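Local coordinates for 3-dehydroshikimate dehydratase (Pseudomonas putida, PDB 5HMQ), which catalyses the metal-dependent dehydration of 3-dehydroshikimate to protocatechuate, a step in the bacterial degradation of quinate and shikimate, at residues C[213-218]-C[238-243]; C[166-171]-C[192-197]; C[259-264]-C[459-464]; C[7-12]-C[29-34]. All blocks are in the same frame, centred on the assembly; numbering follows the deposited sequence.

Contact 1 (C[213-218]-C[238-243]); sequences CFPGQG and LSLEIF. With MG (magnesium ion), chain K.
L240 and I242 both aim at the loop 213-218 and meet the F214 ring obliquely at CD1 and CE1, while E241 between them turns the other way to the metal. The isobutyl group of L240 runs at about a right angle to the F214 side chain, with its CD1 4.0 Å from F214 CE1. With CG1 anti to the carbonyl carbon (chi1 -57°), I242 brings its ethyl branch to the same ring atom, I242 CG1 lying 3.8 Å from F214 CE1. The end of that branch, I242 CD1, lies 3.2 Å from C213 O. The second methyl of L240 serves P215, L240 CD2 being 3.5 Å from P215 CD, so the leucine fork spans two successive loop residues. L240 and I242 lie at and just beyond the C-terminal end of the last strand of the TIM barrel, where the loop after helix 204-211 folds against the outer side of strand 238-240. The loop is shaped by a type II turn from F214 to Q217, closed by the backbone bond from Q217 N to F214 O. Q217 OE1 accepts from F214 N at 2.9 Å, from above its carbonyl plane. On the barrel's inner side, E241 stretches out to bind magnesium through OE1 at 2.1 Å. Its other oxygen, E241 OE2, accepts a hydrogen bond from a metal-bound water 2.7 Å away and another from Q63 NE2.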
loop_
_atom_site.group_PDB
_atom_site.type_symbol
_atom_site.label_atom_id
_atom_site.label_comp_id
_atom_site.label_asym_id
_atom_site.label_seq_id
_atom_site.Cartn_x
_atom_site.Cartn_y
_atom_site.Cartn_z
ATOM N N CYS C 213 6.565 -3.119 -13.816
ATOM C CA CYS C 213 6.348 -1.762 -13.328
ATOM C C CYS C 213 6.488 -0.801 -14.503
ATOM O O CYS C 213 6.793 -1.206 -15.628
ATOM C CB CYS C 213 7.313 -1.419 -12.186
ATOM S SG CYS C 213 9.052 -1.762 -12.542
ATOM N N PHE C 214 6.273 0.484 -14.233
ATOM C CA PHE C 214 6.280 1.474 -15.297
ATOM C C PHE C 214 7.706 1.782 -15.751
ATOM O O PHE C 214 8.654 1.647 -14.973
ATOM C CB PHE C 214 5.594 2.756 -14.836
ATOM C CG PHE C 214 4.119 2.604 -14.606
ATOM C CD1 PHE C 214 3.337 1.889 -15.500
ATOM C CD2 PHE C 214 3.510 3.185 -13.507
ATOM C CE1 PHE C 214 1.975 1.748 -15.298
ATOM C CE2 PHE C 214 2.149 3.050 -13.297
ATOM C CZ PHE C 214 1.380 2.330 -14.194
ATOM N N PRO C 215 7.876 2.166 -17.018
ATOM C CA PRO C 215 9.211 2.506 -17.533
ATOM C C PRO C 215 9.942 3.494 -16.637
ATOM O O PRO C 215 9.414 4.548 -16.279
ATOM C CB PRO C 215 8.910 3.111 -18.907
ATOM C CG PRO C 215 7.637 2.471 -19.327
ATOM C CD PRO C 215 6.847 2.211 -18.071
ATOM N N GLY C 216 11.167 3.134 -16.261
ATOM C CA GLY C 216 11.972 3.929 -15.370
ATOM C C GLY C 216 11.971 3.448 -13.934
ATOM O O GLY C 216 12.882 3.803 -13.176
ATOM N N GLN C 217 10.980 2.647 -13.545
ATOM C CA GLN C 217 10.904 2.108 -12.195
ATOM C C GLN C 217 11.647 0.789 -12.042
ATOM O O GLN C 217 11.852 0.340 -10.909
ATOM C CB GLN C 217 9.436 1.930 -11.785
ATOM C CG GLN C 217 8.647 3.232 -11.775
ATOM C CD GLN C 217 7.173 3.027 -11.481
ATOM O OE1 GLN C 217 6.612 1.969 -11.767
ATOM N NE2 GLN C 217 6.536 4.042 -10.911
ATOM N N GLY C 218 12.046 0.157 -13.142
ATOM C CA GLY C 218 12.824 -1.064 -13.070
ATOM C C GLY C 218 14.221 -0.827 -13.603
ATOM O O GLY C 218 14.724 0.297 -13.533
ATOM N N LEU C 238 1.216 3.703 -28.178
ATOM C CA LEU C 238 2.266 3.384 -27.210
ATOM C C LEU C 238 1.608 3.164 -25.856
ATOM O O LEU C 238 1.041 4.101 -25.285
ATOM C CB LEU C 238 3.304 4.501 -27.124
ATOM C CG LEU C 238 4.430 4.270 -26.118
ATOM C CD1 LEU C 238 5.378 3.172 -26.577
ATOM C CD2 LEU C 238 5.165 5.567 -25.826
ATOM N N SER C 239 1.700 1.943 -25.331
ATOM C CA SER C 239 0.856 1.542 -24.214
ATOM C C SER C 239 1.692 0.993 -23.062
ATOM O O SER C 239 2.917 0.848 -23.150
ATOM C CB SER C 239 -0.180 0.502 -24.649
ATOM O OG SER C 239 -1.168 0.329 -23.647
ATOM N N LEU C 240 0.992 0.687 -21.972
ATOM C CA LEU C 240 1.570 0.185 -20.732
ATOM C C LEU C 240 0.783 -1.039 -20.296
ATOM O O LEU C 240 -0.452 -1.010 -20.290
ATOM C CB LEU C 240 1.526 1.245 -19.630
ATOM C CG LEU C 240 2.292 2.540 -19.882
ATOM C CD1 LEU C 240 1.842 3.596 -18.899
ATOM C CD2 LEU C 240 3.777 2.300 -19.769
ATOM N N GLU C 241 1.484 -2.103 -19.910
ATOM C CA GLU C 241 0.825 -3.318 -19.424
ATOM C C GLU C 241 1.557 -3.788 -18.170
ATOM O O GLU C 241 2.644 -4.369 -18.255
ATOM C CB GLU C 241 0.781 -4.414 -20.485
ATOM C CG GLU C 241 -0.078 -5.604 -20.063
ATOM C CD GLU C 241 0.068 -6.800 -20.977
ATOM O OE1 GLU C 241 1.175 -7.010 -21.518
ATOM O OE2 GLU C 241 -0.925 -7.539 -21.150
ATOM N N ILE C 242 0.946 -3.535 -17.014
ATOM C CA ILE C 242 1.391 -4.056 -15.731
ATOM C C ILE C 242 0.290 -4.959 -15.202
ATOM O O ILE C 242 -0.891 -4.755 -15.499
ATOM C CB ILE C 242 1.668 -2.898 -14.744
ATOM C CG1 ILE C 242 2.702 -1.940 -15.321
ATOM C CG2 ILE C 242 2.100 -3.410 -13.371
ATOM C CD1 ILE C 242 3.932 -2.615 -15.831
ATOM N N PHE C 243 0.670 -5.970 -14.426
ATOM C CA PHE C 243 -0.304 -6.902 -13.868
ATOM C C PHE C 243 -0.374 -6.645 -12.368
ATOM O O PHE C 243 0.446 -7.157 -11.600
ATOM C CB PHE C 243 0.070 -8.346 -14.188
ATOM C CG PHE C 243 0.078 -8.653 -15.659
ATOM C CD1 PHE C 243 -1.110 -8.743 -16.370
ATOM C CD2 PHE C 243 1.274 -8.855 -16.333
ATOM C CE1 PHE C 243 -1.107 -9.020 -17.727
ATOM C CE2 PHE C 243 1.284 -9.137 -17.690
ATOM C CZ PHE C 243 0.092 -9.219 -18.389
HETATM MG MG MG K . 1.802 -8.111 -23.169
HETATM O O HOH W 1 -0.146 -8.581 -23.485
HETATM O O HOH W 2 1.909 -9.759 -22.079
#

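Contact 2 (C[166-171]-C[192-197]); sequences LDSFHT and VQMADA. With MG (magnesium ion), chain K.
Two side-chain oxygens, D167 OD2 and Q193 OE1, lie 2.9 Å apart, not as a hydrogen bond but because both bind the catalytic magnesium. They project from paired positions on parallel neighbours of the TIM barrel, strands 162-167 and 189-194, at the C-terminal end where such barrels carry their active sites. The carboxylate and amide planes stand 81° apart, and E136 and E241 supply the remaining protein ligands. R212 also bonds to D167 OD2, while E32 accepts from Q193 NE2, which would help fix the amide with its oxygen on the metal. D167 has a second task as N-cap of helix 168-172: with CG anti to the backbone N (chi1 -178°), OD1 accepts weak bonds from the amides of F169 and H170. Backbone pairing joins Q193 N to L166 O at 2.7 Å and S168 N to Q193 O at 3.0 Å. Beyond the strands S168 OG prolongs it, accepting from A195 N at 2.6 Å. F169 packs its CB on that of A195, and the A197 methyl meets its ring at the edge. From the same helix H170 reaches the metal's second shell, its NE2 lying 2.6 Å from a magnesium-bound water, in the plane of the imidazole.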
loop_
_atom_site.group_PDB
_atom_site.type_symbol
_atom_site.label_atom_id
_atom_site.label_comp_id
_atom_site.label_asym_id
_atom_site.label_seq_id
_atom_site.Cartn_x
_atom_site.Cartn_y
_atom_site.Cartn_z
ATOM N N LEU C 166 4.291 -5.947 -29.880
ATOM C CA LEU C 166 5.557 -6.007 -29.166
ATOM C C LEU C 166 5.349 -5.663 -27.697
ATOM O O LEU C 166 4.629 -4.715 -27.366
ATOM C CB LEU C 166 6.588 -5.056 -29.782
ATOM C CG LEU C 166 6.980 -5.321 -31.238
ATOM C CD1 LEU C 166 7.839 -4.189 -31.782
ATOM C CD2 LEU C 166 7.705 -6.652 -31.365
ATOM N N ASP C 167 6.002 -6.429 -26.827
ATOM C CA ASP C 167 5.903 -6.275 -25.380
ATOM C C ASP C 167 7.318 -6.241 -24.823
ATOM O O ASP C 167 8.045 -7.236 -24.917
ATOM C CB ASP C 167 5.092 -7.425 -24.765
ATOM C CG ASP C 167 4.908 -7.293 -23.260
ATOM O OD1 ASP C 167 5.897 -7.048 -22.536
ATOM O OD2 ASP C 167 3.759 -7.450 -22.794
ATOM N N SER C 168 7.699 -5.103 -24.236
ATOM C CA SER C 168 9.088 -4.912 -23.827
ATOM C C SER C 168 9.525 -5.938 -22.788
ATOM O O SER C 168 10.690 -6.353 -22.788
ATOM C CB SER C 168 9.295 -3.494 -23.291
ATOM O OG SER C 168 8.515 -3.263 -22.133
ATOM N N PHE C 169 8.623 -6.371 -21.907
ATOM C CA PHE C 169 9.028 -7.349 -20.902
ATOM C C PHE C 169 9.317 -8.702 -21.536
ATOM O O PHE C 169 10.340 -9.329 -21.238
ATOM C CB PHE C 169 7.967 -7.499 -19.810
ATOM C CG PHE C 169 8.359 -8.485 -18.742
ATOM C CD1 PHE C 169 8.136 -9.845 -18.912
ATOM C CD2 PHE C 169 8.987 -8.057 -17.585
ATOM C CE1 PHE C 169 8.527 -10.750 -17.950
ATOM C CE2 PHE C 169 9.370 -8.960 -16.613
ATOM C CZ PHE C 169 9.136 -10.307 -16.795
ATOM N N HIS C 170 8.419 -9.180 -22.401
ATOM C CA HIS C 170 8.599 -10.504 -22.993
ATOM C C HIS C 170 9.888 -10.586 -23.798
ATOM O O HIS C 170 10.500 -11.657 -23.881
ATOM C CB HIS C 170 7.397 -10.859 -23.871
ATOM C CG HIS C 170 6.141 -11.126 -23.101
ATOM N ND1 HIS C 170 6.062 -12.082 -22.111
ATOM C CD2 HIS C 170 4.912 -10.563 -23.178
ATOM C CE1 HIS C 170 4.839 -12.096 -21.612
ATOM N NE2 HIS C 170 4.122 -11.184 -22.241
ATOM N N THR C 171 10.317 -9.474 -24.393
ATOM C CA THR C 171 11.559 -9.469 -25.154
ATOM C C THR C 171 12.774 -9.333 -24.240
ATOM O O THR C 171 13.733 -10.104 -24.353
ATOM C CB THR C 171 11.536 -8.342 -26.188
ATOM O OG1 THR C 171 10.510 -8.604 -27.154
ATOM C CG2 THR C 171 12.882 -8.237 -26.895
ATOM N N VAL C 192 2.275 -1.663 -29.281
ATOM C CA VAL C 192 3.484 -1.713 -28.466
ATOM C C VAL C 192 3.081 -1.570 -27.007
ATOM O O VAL C 192 2.433 -0.585 -26.633
ATOM C CB VAL C 192 4.494 -0.619 -28.856
ATOM C CG1 VAL C 192 5.664 -0.602 -27.877
ATOM C CG2 VAL C 192 4.989 -0.828 -30.277
ATOM N N GLN C 193 3.458 -2.549 -26.190
ATOM C CA GLN C 193 3.232 -2.523 -24.750
ATOM C C GLN C 193 4.568 -2.324 -24.051
ATOM O O GLN C 193 5.484 -3.137 -24.218
ATOM C CB GLN C 193 2.576 -3.816 -24.266
ATOM C CG GLN C 193 1.204 -4.099 -24.841
ATOM C CD GLN C 193 0.663 -5.430 -24.368
ATOM O OE1 GLN C 193 1.420 -6.383 -24.185
ATOM N NE2 GLN C 193 -0.648 -5.503 -24.155
HETATM N N MSE C 194 4.679 -1.253 -23.274
HETATM C CA MSE C 194 5.875 -1.034 -22.472
HETATM C C MSE C 194 5.655 -1.560 -21.060
HETATM O O MSE C 194 4.628 -1.284 -20.442
HETATM C CB MSE C 194 6.246 0.449 -22.431
HETATM C CG MSE C 194 6.440 1.085 -23.796
HETATM SE SE MSE C 194 7.780 0.209 -24.915
HETATM C CE MSE C 194 9.355 0.450 -23.790
ATOM N N ALA C 195 6.619 -2.329 -20.558
ATOM C CA ALA C 195 6.568 -2.828 -19.188
ATOM C C ALA C 195 7.993 -2.970 -18.682
ATOM O O ALA C 195 8.783 -3.720 -19.264
ATOM C CB ALA C 195 5.833 -4.167 -19.113
ATOM N N ASP C 196 8.306 -2.294 -17.585
ATOM C CA ASP C 196 9.619 -2.379 -16.968
ATOM C C ASP C 196 9.590 -3.392 -15.829
ATOM O O ASP C 196 8.527 -3.838 -15.387
ATOM C CB ASP C 196 10.059 -0.999 -16.466
ATOM C CG ASP C 196 11.566 -0.863 -16.368
ATOM O OD1 ASP C 196 12.268 -1.872 -16.581
ATOM O OD2 ASP C 196 12.047 0.255 -16.085
ATOM N N ALA C 197 10.782 -3.754 -15.347
ATOM C CA ALA C 197 10.907 -4.744 -14.282
ATOM C C ALA C 197 12.327 -4.781 -13.732
ATOM O O ALA C 197 13.282 -4.449 -14.448
ATOM C CB ALA C 197 10.514 -6.133 -14.788
HETATM MG MG MG K . 1.802 -8.111 -23.169
HETATM O O HOH W 2 1.909 -9.759 -22.079
HETATM O O HOH W 1 -0.146 -8.581 -23.485
#

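Contact 3 (C[259-264]-C[459-464]); sequences GLRSLL and VLFYKS
This is a helix-to-helix contact between two domains, in which R261 and S262 of helix 252-276, from the TIM barrel, meet L460, F461 and S464 of helix 455-465, from the C-terminal dioxygenase-like (VOC) part. The short axes run in roughly the same direction, 32° apart, and approach to 10.4 Å, a spacing bridged mainly by R261 and L460. With its first two torsions both extended, R261 runs straight from its helix, laying CG and CD beside L460 and S464; R261 CD is 4.0 Å from L460 CG and 3.5 Å from S464 OG. A bend at chi3 (-76°) then carries the guanidinium alongside F461. There R261 NH1 stands near the plane of the phenyl ring, at its edge, 3.8 Å from F461 CD1. The two flat groups are inclined by 56° and do not stack. The charged end finds its polar partner outside the two helices, NE donating to the carbonyl of F384, and NH2 bonds weakly to that of R385. Next to the arginine, L460 turns its fork to the barrel helix, with L460 CD2 3.7 Å from S262 CB. Both contact serines direct their hydroxyls back to their own helices: S262 OG donates to G259 O at 2.7 Å, and S464 OG donates to L460 O, which S464 N reaches from the opposite face of the carbonyl plane.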
loop_
_atom_site.group_PDB
_atom_site.type_symbol
_atom_site.label_atom_id
_atom_site.label_comp_id
_atom_site.label_asym_id
_atom_site.label_seq_id
_atom_site.Cartn_x
_atom_site.Cartn_y
_atom_site.Cartn_z
ATOM N N GLY C 259 1.702 6.274 -14.641
ATOM C CA GLY C 259 1.815 5.653 -15.952
ATOM C C GLY C 259 2.044 6.664 -17.059
ATOM O O GLY C 259 2.959 6.518 -17.874
ATOM N N LEU C 260 1.213 7.709 -17.100
ATOM C CA LEU C 260 1.383 8.742 -18.114
ATOM C C LEU C 260 2.733 9.430 -17.960
ATOM O O LEU C 260 3.433 9.672 -18.950
ATOM C CB LEU C 260 0.236 9.753 -18.024
ATOM C CG LEU C 260 -0.076 10.658 -19.223
ATOM C CD1 LEU C 260 0.920 11.802 -19.370
ATOM C CD2 LEU C 260 -0.152 9.841 -20.505
ATOM N N ARG C 261 3.110 9.755 -16.720
ATOM C CA ARG C 261 4.419 10.347 -16.466
ATOM C C ARG C 261 5.543 9.453 -16.980
ATOM O O ARG C 261 6.517 9.944 -17.563
ATOM C CB ARG C 261 4.585 10.623 -14.971
ATOM C CG ARG C 261 5.954 11.156 -14.575
ATOM C CD ARG C 261 6.022 11.456 -13.082
ATOM N NE ARG C 261 5.315 12.688 -12.740
ATOM C CZ ARG C 261 5.076 13.092 -11.497
ATOM N NH1 ARG C 261 5.482 12.359 -10.469
ATOM N NH2 ARG C 261 4.428 14.229 -11.282
ATOM N N SER C 262 5.424 8.138 -16.782
ATOM C CA SER C 262 6.469 7.228 -17.243
ATOM C C SER C 262 6.559 7.192 -18.765
ATOM O O SER C 262 7.654 7.022 -19.313
ATOM C CB SER C 262 6.226 5.821 -16.696
ATOM O OG SER C 262 5.211 5.153 -17.426
ATOM N N LEU C 263 5.430 7.354 -19.459
ATOM C CA LEU C 263 5.464 7.400 -20.917
ATOM C C LEU C 263 6.110 8.686 -21.414
ATOM O O LEU C 263 6.847 8.674 -22.406
ATOM C CB LEU C 263 4.052 7.249 -21.486
ATOM C CG LEU C 263 3.495 5.823 -21.494
ATOM C CD1 LEU C 263 2.097 5.785 -22.091
ATOM C CD2 LEU C 263 4.432 4.894 -22.253
ATOM N N LEU C 264 5.827 9.809 -20.751
ATOM C CA LEU C 264 6.491 11.061 -21.097
ATOM C C LEU C 264 7.999 10.944 -20.913
ATOM O O LEU C 264 8.780 11.368 -21.773
ATOM C CB LEU C 264 5.930 12.203 -20.249
ATOM C CG LEU C 264 4.437 12.495 -20.426
ATOM C CD1 LEU C 264 4.016 13.677 -19.568
ATOM C CD2 LEU C 264 4.074 12.716 -21.891
ATOM N N VAL C 459 10.752 6.855 -7.128
ATOM C CA VAL C 459 11.849 6.659 -8.073
ATOM C C VAL C 459 11.552 7.379 -9.382
ATOM O O VAL C 459 12.388 8.123 -9.907
ATOM C CB VAL C 459 12.102 5.158 -8.300
ATOM C CG1 VAL C 459 13.054 4.951 -9.469
ATOM C CG2 VAL C 459 12.656 4.514 -7.038
ATOM N N LEU C 460 10.349 7.170 -9.924
ATOM C CA LEU C 460 9.963 7.840 -11.162
ATOM C C LEU C 460 9.881 9.348 -10.968
ATOM O O LEU C 460 10.208 10.118 -11.879
ATOM C CB LEU C 460 8.633 7.283 -11.668
ATOM C CG LEU C 460 8.037 7.956 -12.901
ATOM C CD1 LEU C 460 9.026 7.938 -14.052
ATOM C CD2 LEU C 460 6.751 7.259 -13.298
ATOM N N PHE C 461 9.440 9.788 -9.789
ATOM C CA PHE C 461 9.355 11.217 -9.502
ATOM C C PHE C 461 10.712 11.890 -9.666
ATOM O O PHE C 461 10.831 12.922 -10.338
ATOM C CB PHE C 461 8.804 11.419 -8.085
ATOM C CG PHE C 461 8.886 12.837 -7.584
ATOM C CD1 PHE C 461 7.886 13.750 -7.877
ATOM C CD2 PHE C 461 9.949 13.245 -6.791
ATOM C CE1 PHE C 461 7.955 15.049 -7.408
ATOM C CE2 PHE C 461 10.024 14.542 -6.319
ATOM C CZ PHE C 461 9.025 15.445 -6.627
ATOM N N TYR C 462 11.756 11.308 -9.070
ATOM C CA TYR C 462 13.079 11.917 -9.128
ATOM C C TYR C 462 13.756 11.683 -10.475
ATOM O O TYR C 462 14.483 12.556 -10.963
ATOM C CB TYR C 462 13.948 11.398 -7.982
ATOM C CG TYR C 462 13.828 12.230 -6.724
ATOM C CD1 TYR C 462 14.426 13.482 -6.640
ATOM C CD2 TYR C 462 13.114 11.769 -5.625
ATOM C CE1 TYR C 462 14.319 14.252 -5.495
ATOM C CE2 TYR C 462 13.001 12.533 -4.474
ATOM C CZ TYR C 462 13.608 13.773 -4.415
ATOM O OH TYR C 462 13.502 14.539 -3.276
ATOM N N LYS C 463 13.542 10.515 -11.086
ATOM C CA LYS C 463 14.146 10.254 -12.390
ATOM C C LYS C 463 13.613 11.203 -13.457
ATOM O O LYS C 463 14.372 11.672 -14.312
ATOM C CB LYS C 463 13.911 8.805 -12.817
ATOM C CG LYS C 463 14.894 7.804 -12.246
ATOM C CD LYS C 463 14.703 6.445 -12.902
ATOM C CE LYS C 463 15.849 5.499 -12.584
ATOM N NZ LYS C 463 15.653 4.168 -13.222
ATOM N N SER C 464 12.312 11.490 -13.439
ATOM C CA SER C 464 11.729 12.281 -14.516
ATOM C C SER C 464 11.814 13.782 -14.248
ATOM O O SER C 464 12.343 14.530 -15.075
ATOM C CB SER C 464 10.274 11.859 -14.759
ATOM O OG SER C 464 9.459 12.102 -13.626
#

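Contact 4 (C[7-12]-C[29-34]); sequences IATVSL and DGVEIF
A8 and E32 pack closely on the inner side of the TIM barrel, where strands 6-8 and 30-34, the first and second of the parallel sheet, form a beta-alpha-beta unit with helix 16-25. The extended E32 side chain lies along A8, bringing its OE1 to 3.4 Å from A8 CB. This buried carboxylate is well supplied with partners: S239 bonds to OE2, while Q63 donates to OE1, consistent with a second-shell role beside the metal site. The backbone holds the strands together on both sides of A8, with E32 N bonded to I7 O at 3.1 Å and T9 N to E32 O at 3.0 Å. In the first, the donor stands above the carbonyl plane of I7, 56° out of it. On the face turned to helix 16-25, T9 CG2 touches V31 CG2 at 3.5 Å, and I23 of that helix covers I7 and V31.

Toward the C-terminal end of the strands the contact becomes partly exposed and rests on V10 and F34. Here the first chain leaves the sheet in a 3-10 turn over residues 9-11, which sets V10 over one face of the F34 ring. The methyl V10 CG2 makes a CH-pi contact 3.9 Å from the ring centroid, 10° off its normal. Between the two regions, T9 OG1 bonds to D37 and accepts from F34 N at 3.0 Å.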
loop_
_atom_site.group_PDB
_atom_site.type_symbol
_atom_site.label_atom_id
_atom_site.label_comp_id
_atom_site.label_asym_id
_atom_site.label_seq_id
_atom_site.Cartn_x
_atom_site.Cartn_y
_atom_site.Cartn_z
ATOM N N ILE C 7 -3.134 2.614 -21.849
ATOM C CA ILE C 7 -2.723 1.768 -20.736
ATOM C C ILE C 7 -3.761 0.668 -20.564
ATOM O O ILE C 7 -4.965 0.909 -20.687
ATOM C CB ILE C 7 -2.536 2.593 -19.441
ATOM C CG1 ILE C 7 -2.187 1.679 -18.257
ATOM C CG2 ILE C 7 -3.768 3.429 -19.149
ATOM C CD1 ILE C 7 -1.819 2.443 -16.995
ATOM N N ALA C 8 -3.290 -0.550 -20.304
ATOM C CA ALA C 8 -4.204 -1.665 -20.081
ATOM C C ALA C 8 -4.875 -1.540 -18.716
ATOM O O ALA C 8 -4.250 -1.134 -17.733
ATOM C CB ALA C 8 -3.466 -2.999 -20.186
ATOM N N THR C 9 -6.163 -1.887 -18.663
ATOM C CA THR C 9 -6.905 -1.784 -17.408
ATOM C C THR C 9 -6.350 -2.717 -16.342
ATOM O O THR C 9 -6.517 -2.459 -15.144
ATOM C CB THR C 9 -8.388 -2.073 -17.638
ATOM O OG1 THR C 9 -8.533 -3.320 -18.326
ATOM C CG2 THR C 9 -9.037 -0.965 -18.439
ATOM N N VAL C 10 -5.696 -3.808 -16.748
ATOM C CA VAL C 10 -5.095 -4.719 -15.782
ATOM C C VAL C 10 -3.966 -4.051 -15.001
ATOM O O VAL C 10 -3.547 -4.565 -13.960
ATOM C CB VAL C 10 -4.608 -6.000 -16.498
ATOM C CG1 VAL C 10 -3.316 -5.740 -17.257
ATOM C CG2 VAL C 10 -4.456 -7.152 -15.509
ATOM N N SER C 11 -3.470 -2.904 -15.473
ATOM C CA SER C 11 -2.416 -2.174 -14.778
ATOM C C SER C 11 -2.919 -1.409 -13.562
ATOM O O SER C 11 -2.100 -0.883 -12.801
ATOM C CB SER C 11 -1.725 -1.199 -15.740
ATOM O OG SER C 11 -1.270 -1.865 -16.906
ATOM N N LEU C 12 -4.230 -1.332 -13.362
ATOM C CA LEU C 12 -4.824 -0.580 -12.269
ATOM C C LEU C 12 -5.733 -1.492 -11.456
ATOM O O LEU C 12 -6.048 -2.615 -11.857
ATOM C CB LEU C 12 -5.622 0.622 -12.791
ATOM C CG LEU C 12 -4.934 1.566 -13.776
ATOM C CD1 LEU C 12 -5.918 2.614 -14.281
ATOM C CD2 LEU C 12 -3.724 2.222 -13.141
ATOM N N ASP C 29 -4.748 8.857 -24.051
ATOM C CA ASP C 29 -5.612 8.907 -25.222
ATOM C C ASP C 29 -6.443 7.645 -25.383
ATOM O O ASP C 29 -7.564 7.711 -25.901
ATOM C CB ASP C 29 -4.780 9.122 -26.492
ATOM C CG ASP C 29 -3.869 10.330 -26.396
ATOM O OD1 ASP C 29 -4.376 11.470 -26.447
ATOM O OD2 ASP C 29 -2.641 10.137 -26.273
ATOM N N GLY C 30 -5.926 6.496 -24.943
ATOM C CA GLY C 30 -6.568 5.223 -25.190
ATOM C C GLY C 30 -6.463 4.294 -23.997
ATOM O O GLY C 30 -5.838 4.617 -22.984
ATOM N N VAL C 31 -7.104 3.136 -24.133
ATOM C CA VAL C 31 -7.126 2.131 -23.076
ATOM C C VAL C 31 -7.227 0.755 -23.716
ATOM O O VAL C 31 -7.968 0.558 -24.684
ATOM C CB VAL C 31 -8.286 2.380 -22.086
ATOM C CG1 VAL C 31 -9.605 2.542 -22.830
ATOM C CG2 VAL C 31 -8.381 1.252 -21.082
ATOM N N GLU C 32 -6.464 -0.199 -23.182
ATOM C CA GLU C 32 -6.658 -1.605 -23.505
ATOM C C GLU C 32 -7.676 -2.179 -22.530
ATOM O O GLU C 32 -7.487 -2.097 -21.311
ATOM C CB GLU C 32 -5.355 -2.403 -23.429
ATOM C CG GLU C 32 -4.078 -1.650 -23.753
ATOM C CD GLU C 32 -2.840 -2.527 -23.576
ATOM O OE1 GLU C 32 -2.990 -3.767 -23.496
ATOM O OE2 GLU C 32 -1.718 -1.983 -23.511
ATOM N N ILE C 33 -8.763 -2.734 -23.060
ATOM C CA ILE C 33 -9.778 -3.369 -22.227
ATOM C C ILE C 33 -9.333 -4.801 -21.949
ATOM O O ILE C 33 -9.303 -5.641 -22.851
ATOM C CB ILE C 33 -11.160 -3.329 -22.885
ATOM C CG1 ILE C 33 -11.672 -1.890 -22.950
ATOM C CG2 ILE C 33 -12.138 -4.197 -22.114
ATOM C CD1 ILE C 33 -12.033 -1.308 -21.600
ATOM N N PHE C 34 -8.969 -5.073 -20.700
ATOM C CA PHE C 34 -8.664 -6.428 -20.265
ATOM C C PHE C 34 -9.976 -7.178 -20.073
ATOM O O PHE C 34 -10.880 -6.686 -19.392
ATOM C CB PHE C 34 -7.855 -6.385 -18.967
ATOM C CG PHE C 34 -7.223 -7.696 -18.583
ATOM C CD1 PHE C 34 -6.186 -8.229 -19.330
ATOM C CD2 PHE C 34 -7.644 -8.378 -17.451
ATOM C CE1 PHE C 34 -5.594 -9.428 -18.971
ATOM C CE2 PHE C 34 -7.057 -9.578 -17.083
ATOM C CZ PHE C 34 -6.031 -10.103 -17.844
#

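In the fold
From the N terminus, contact 4 closes first, joining the first two barrel strands across helix 16-25. Contact 2 follows between the sixth and seventh strands, and contact 1 brings the loop after helix 204-211 onto the eighth. Contact 3 opens later and closes the longest loop, returning helix 455-465 of the C-terminal part to the barrel helix that follows strand 238-240. All four loops follow in series, neither nesting nor crossing. Strand 238-240 links the set: its backbone bonds to 192-197 and, through L240, to A8 close the barrel, and S239 to E32 is a tie on its inner side. Contacts 1 and 2 share the magnesium, and K463 bonds to G216 O between contacts 3 and 1.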